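Local coordinates for ornithine carbamoyltransferase, mitochondrial (Coccidioides immitis, PDB 3SDS), which catalyses the transfer of the carbamoyl group from carbamoyl phosphate to L-ornithine, giving L-citrulline and phosphate in arginine biosynthesis, at residues T61-G66 against V89-H94; T68-F73 against S120-I125. One frame throughout, in Å; residues are numbered along the deposited sequence.

Contact 1: T61-G66 against V89-H94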
loop_
_atom_site.group_PDB
_atom_site.type_symbol
_atom_site.label_atom_id
_atom_site.label_comp_id
_atom_site.label_asym_id
_atom_site.label_seq_id
_atom_site.Cartn_x
_atom_site.Cartn_y
_atom_site.Cartn_z
ATOM N N THR A 61 6.126 21.868 4.003
ATOM C CA THR A 61 7.251 21.091 3.454
ATOM C C THR A 61 7.933 20.176 4.489
ATOM O O THR A 61 8.496 20.659 5.459
ATOM C CB THR A 61 8.304 22.010 2.763
ATOM O OG1 THR A 61 7.622 22.968 1.962
ATOM C CG2 THR A 61 9.248 21.211 1.845
ATOM N N GLY A 62 7.890 18.863 4.274
ATOM C CA GLY A 62 8.384 17.927 5.264
ATOM C C GLY A 62 7.692 18.012 6.624
ATOM O O GLY A 62 8.215 17.525 7.613
ATOM N N ALA A 63 6.518 18.620 6.699
ATOM C CA ALA A 63 5.811 18.730 7.971
ATOM C C ALA A 63 5.502 17.368 8.618
ATOM O O ALA A 63 5.426 17.270 9.844
ATOM C CB ALA A 63 4.538 19.523 7.801
ATOM N N LEU A 64 5.324 16.327 7.804
ATOM C CA LEU A 64 4.995 14.989 8.315
ATOM C C LEU A 64 6.062 13.929 8.028
ATOM O O LEU A 64 5.758 12.727 8.049
ATOM C CB LEU A 64 3.657 14.495 7.746
ATOM C CG LEU A 64 2.327 15.020 8.288
ATOM C CD1 LEU A 64 1.236 14.172 7.737
ATOM C CD2 LEU A 64 2.297 15.007 9.805
ATOM N N SER A 65 7.299 14.340 7.769
ATOM C CA SER A 65 8.291 13.357 7.352
ATOM C C SER A 65 8.773 12.473 8.518
ATOM O O SER A 65 8.902 12.925 9.649
ATOM C CB SER A 65 9.461 14.043 6.661
ATOM O OG SER A 65 10.175 14.803 7.619
ATOM N N GLY A 66 9.047 11.209 8.225
ATOM C CA GLY A 66 9.296 10.219 9.261
ATOM C C GLY A 66 8.007 9.641 9.846
ATOM O O GLY A 66 8.065 8.654 10.593
ATOM N N VAL A 89 0.973 12.639 1.374
ATOM C CA VAL A 89 2.238 12.658 0.616
ATOM C C VAL A 89 2.769 14.078 0.301
ATOM O O VAL A 89 3.971 14.314 0.377
ATOM C CB VAL A 89 2.158 11.777 -0.658
ATOM C CG1 VAL A 89 3.376 12.011 -1.591
ATOM C CG2 VAL A 89 2.033 10.311 -0.283
ATOM N N LYS A 90 1.889 15.022 -0.042
ATOM C CA LYS A 90 2.304 16.435 -0.183
ATOM C C LYS A 90 3.066 16.933 1.048
ATOM O O LYS A 90 4.040 17.711 0.903
ATOM C CB LYS A 90 1.119 17.360 -0.485
ATOM C CG LYS A 90 0.708 17.413 -1.957
ATOM C CD LYS A 90 1.545 18.428 -2.721
ATOM C CE LYS A 90 1.857 18.002 -4.194
ATOM N NZ LYS A 90 0.738 17.299 -4.917
ATOM N N MET A 91 2.646 16.482 2.240
ATOM C CA MET A 91 3.364 16.811 3.488
ATOM C C MET A 91 4.590 15.923 3.805
ATOM O O MET A 91 5.238 16.073 4.862
ATOM C CB MET A 91 2.416 16.902 4.669
ATOM C CG MET A 91 1.675 18.225 4.703
ATOM S SD MET A 91 0.306 18.317 5.887
ATOM C CE MET A 91 -0.950 17.543 4.868
ATOM N N GLY A 92 4.929 15.032 2.880
ATOM C CA GLY A 92 6.105 14.198 3.029
ATOM C C GLY A 92 5.945 13.044 3.993
ATOM O O GLY A 92 6.945 12.446 4.382
ATOM N N GLY A 93 4.707 12.714 4.376
ATOM C CA GLY A 93 4.460 11.582 5.279
ATOM C C GLY A 93 4.135 10.285 4.546
ATOM O O GLY A 93 4.075 10.274 3.301
ATOM N N HIS A 94 3.925 9.201 5.312
ATOM C CA HIS A 94 3.479 7.909 4.760
ATOM C C HIS A 94 2.055 7.443 5.172
ATOM O O HIS A 94 1.758 7.284 6.360
ATOM C CB HIS A 94 4.500 6.808 5.054
ATOM C CG HIS A 94 4.080 5.449 4.570
ATOM N ND1 HIS A 94 4.174 5.065 3.246
ATOM C CD2 HIS A 94 3.559 4.386 5.233
ATOM C CE1 HIS A 94 3.732 3.824 3.117
ATOM N NE2 HIS A 94 3.353 3.388 4.308
HETATM O O HOH W 1 6.555 18.017 1.504
#
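Leu64 lays the start of its side chain over that of Met91: its CG comes within 4.1 Å of Met91 CB, the two side chains running aslant. With CG anti to the carbonyl carbon (chi1 -77°), the leucine branch lies beside its own backbone N, the group that donates to the same methionine. That bond, Leu64 N to Met91 O, spans 3.0 Å with an N-H...O angle of 158°, the donor standing 23° out of the carbonyl plane. Met91 O is presented at the end of helix 78-90, where Gly92 takes positive phi and bonds back into the last turn, a Schellman motif. A type I turn from Gly62 to Ser65 fits against this terminus. At the last residue of the turn, Ser65 CA makes a C-H...O contact of 3.4 Å with Gly92 O, while Leu64 O lies 3.3 Å from Gly93 CA. At the other end of the turn a water accepts from Gly62 N at 3.2 Å and donates to Lys90 O at 2.6 Å. Met91 CG still lies 4.4 Å from Ala63 CB; past it the side chain leads away to Ile339 and Leu342 of helix 327-347, which also covers Leu64.

Contact 2: T68-F73 against S120-I125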
loop_
_atom_site.group_PDB
_atom_site.type_symbol
_atom_site.label_atom_id
_atom_site.label_comp_id
_atom_site.label_asym_id
_atom_site.label_seq_id
_atom_site.Cartn_x
_atom_site.Cartn_y
_atom_site.Cartn_z
ATOM N N THR A 68 3.852 8.216 10.050
ATOM C CA THR A 68 2.821 7.372 9.433
ATOM C C THR A 68 1.417 7.821 9.821
ATOM O O THR A 68 1.159 8.137 11.001
ATOM C CB THR A 68 2.990 5.920 9.876
ATOM O OG1 THR A 68 4.334 5.510 9.612
ATOM C CG2 THR A 68 2.018 5.006 9.144
ATOM N N VAL A 69 0.519 7.848 8.839
ATOM C CA VAL A 69 -0.907 8.039 9.112
ATOM C C VAL A 69 -1.647 6.735 8.788
ATOM O O VAL A 69 -1.543 6.218 7.668
ATOM C CB VAL A 69 -1.474 9.207 8.283
ATOM C CG1 VAL A 69 -3.004 9.313 8.429
ATOM C CG2 VAL A 69 -0.804 10.502 8.667
ATOM N N ALA A 70 -2.387 6.187 9.748
ATOM C CA ALA A 70 -3.152 4.954 9.476
ATOM C C ALA A 70 -4.557 5.237 8.938
ATOM O O ALA A 70 -5.309 6.030 9.515
ATOM C CB ALA A 70 -3.225 4.075 10.715
ATOM N N MET A 71 -4.904 4.599 7.824
ATOM C CA MET A 71 -6.267 4.673 7.271
ATOM C C MET A 71 -7.016 3.373 7.565
ATOM O O MET A 71 -6.648 2.301 7.053
ATOM C CB MET A 71 -6.240 4.911 5.757
ATOM C CG MET A 71 -5.392 6.088 5.289
ATOM S SD MET A 71 -5.351 6.270 3.478
ATOM C CE MET A 71 -4.337 4.900 2.952
ATOM N N MET A 72 -8.049 3.453 8.401
ATOM C CA MET A 72 -8.850 2.253 8.727
ATOM C C MET A 72 -10.229 2.258 8.060
ATOM O O MET A 72 -11.110 3.053 8.436
ATOM C CB MET A 72 -8.985 2.067 10.237
ATOM C CG MET A 72 -7.706 1.604 10.897
ATOM S SD MET A 72 -7.729 1.750 12.695
ATOM C CE MET A 72 -8.487 0.189 13.146
ATOM N N PHE A 73 -10.419 1.378 7.080
ATOM C CA PHE A 73 -11.670 1.350 6.337
ATOM C C PHE A 73 -12.460 0.049 6.506
ATOM O O PHE A 73 -11.936 -1.032 6.250
ATOM C CB PHE A 73 -11.433 1.681 4.853
ATOM C CG PHE A 73 -10.812 3.049 4.616
ATOM C CD1 PHE A 73 -9.928 3.247 3.580
ATOM C CD2 PHE A 73 -11.102 4.129 5.441
ATOM C CE1 PHE A 73 -9.354 4.491 3.362
ATOM C CE2 PHE A 73 -10.523 5.372 5.234
ATOM C CZ PHE A 73 -9.648 5.553 4.191
ATOM N N SER A 120 -0.367 3.836 19.347
ATOM C CA SER A 120 0.938 4.016 19.957
ATOM C C SER A 120 2.109 3.952 18.954
ATOM O O SER A 120 3.247 4.315 19.293
ATOM C CB SER A 120 1.127 3.071 21.157
ATOM O OG SER A 120 1.219 1.710 20.777
ATOM N N MET A 121 1.826 3.515 17.722
ATOM C CA MET A 121 2.864 3.363 16.665
ATOM C C MET A 121 2.569 4.203 15.403
ATOM O O MET A 121 3.232 4.034 14.385
ATOM C CB MET A 121 3.127 1.874 16.303
ATOM C CG MET A 121 3.503 0.937 17.474
ATOM S SD MET A 121 3.831 -0.823 17.034
ATOM C CE MET A 121 2.206 -1.532 16.803
ATOM N N VAL A 122 1.590 5.109 15.471
ATOM C CA VAL A 122 1.317 6.053 14.367
ATOM C C VAL A 122 1.108 7.472 14.895
ATOM O O VAL A 122 0.973 7.676 16.119
ATOM C CB VAL A 122 0.082 5.628 13.477
ATOM C CG1 VAL A 122 0.176 4.151 13.046
ATOM C CG2 VAL A 122 -1.234 5.897 14.175
ATOM N N SER A 123 1.055 8.446 13.986
ATOM C CA SER A 123 0.798 9.837 14.374
ATOM C C SER A 123 -0.654 10.320 14.198
ATOM O O SER A 123 -1.032 11.376 14.752
ATOM C CB SER A 123 1.731 10.758 13.614
ATOM O OG SER A 123 3.068 10.347 13.830
ATOM N N CYS A 124 -1.452 9.570 13.426
ATOM C CA CYS A 124 -2.852 9.907 13.199
ATOM C C CYS A 124 -3.641 8.704 12.720
ATOM O O CYS A 124 -3.097 7.818 12.077
ATOM C CB CYS A 124 -2.968 11.044 12.170
ATOM S SG CYS A 124 -4.677 11.494 11.698
ATOM N N ILE A 125 -4.935 8.683 13.018
ATOM C CA ILE A 125 -5.849 7.708 12.398
ATOM C C ILE A 125 -6.971 8.400 11.631
ATOM O O ILE A 125 -7.703 9.215 12.198
ATOM C CB ILE A 125 -6.468 6.726 13.414
ATOM C CG1 ILE A 125 -5.372 6.079 14.277
ATOM C CG2 ILE A 125 -7.283 5.672 12.682
ATOM C CD1 ILE A 125 -5.870 5.386 15.531
HETATM O O HOH W 2 4.346 8.211 12.720
#
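Two flat peptide carbonyls, of Thr68 and Cys124, each receive an N-H from the opposing segment at their oxygen edge, while Val69 and Cys124 lie on one face of the sheet and Ala70 and Ile125 on the other. Ser123 N approaches Thr68 O almost head-on, at 3.0 Å and with a C=O...N angle of 167°, whereas Ala70 N meets Cys124 O at 2.9 Å from a position tilted 21° out of the carbonyl plane. Val122 CB and Ser123 CB each lie 3.7 Å from Thr68 O. On the first face Val69 turns both methyls to Cys124 CB, CG1 being 4.1 Å from it. On the face of Ala70 and Ile125, Met72 and Val122 join in. There Val122 CG1 reaches Ala70 CB at 4.1 Å, and Met72 SD touches Ile125 CG2 at 3.9 Å by crossing over it at an angle, its chain bending only at the last torsion (chi3 86°). At the start of strand 68-73 a water accepts from Thr68 N and is hydrogen-bonded to Ser123 OG at 2.7 Å, bridging the two segments through backbone and side chain. Strand 94-98 flanks strand 68-73 on its other side, with Val69 and Met71 bonded to it. Beyond the contact the pairing goes on from Ala70 to Val126, and the second strand leads to Arg128, which by similarity binds carbamoyl phosphate. This is parallel pairing of neighbouring central strands in the four-stranded alpha/beta sheet of the carbamoyl phosphate-binding domain; after strand 68-73 the chain leads to Ser77 to Thr80, at the start of helix 78-90, which bind carbamoyl phosphate by similarity.

The centres of the two contacts lie about 14 Å apart within the carbamoyl phosphate-binding domain, and their segments alternate along the chain: 61-66, 68-73, 89-94, 120-125. Strand 68-73, helix 78-90 and strand 94-98 form a beta-alpha-beta crossover. Contact 1 joins the approach to the first strand with the turn between helix and second strand, while contact 2 adds strand 124-128 on the opposite side of strand 68-73. A probable hydrogen bond of 2.8 Å between His94 O and Val69 N connects them directly. Both thus build one sheet region, which also meets the second subunit of the trimer: His94 bonds to Glu85 and Thr68 packs on Gly86 of that neighbouring chain.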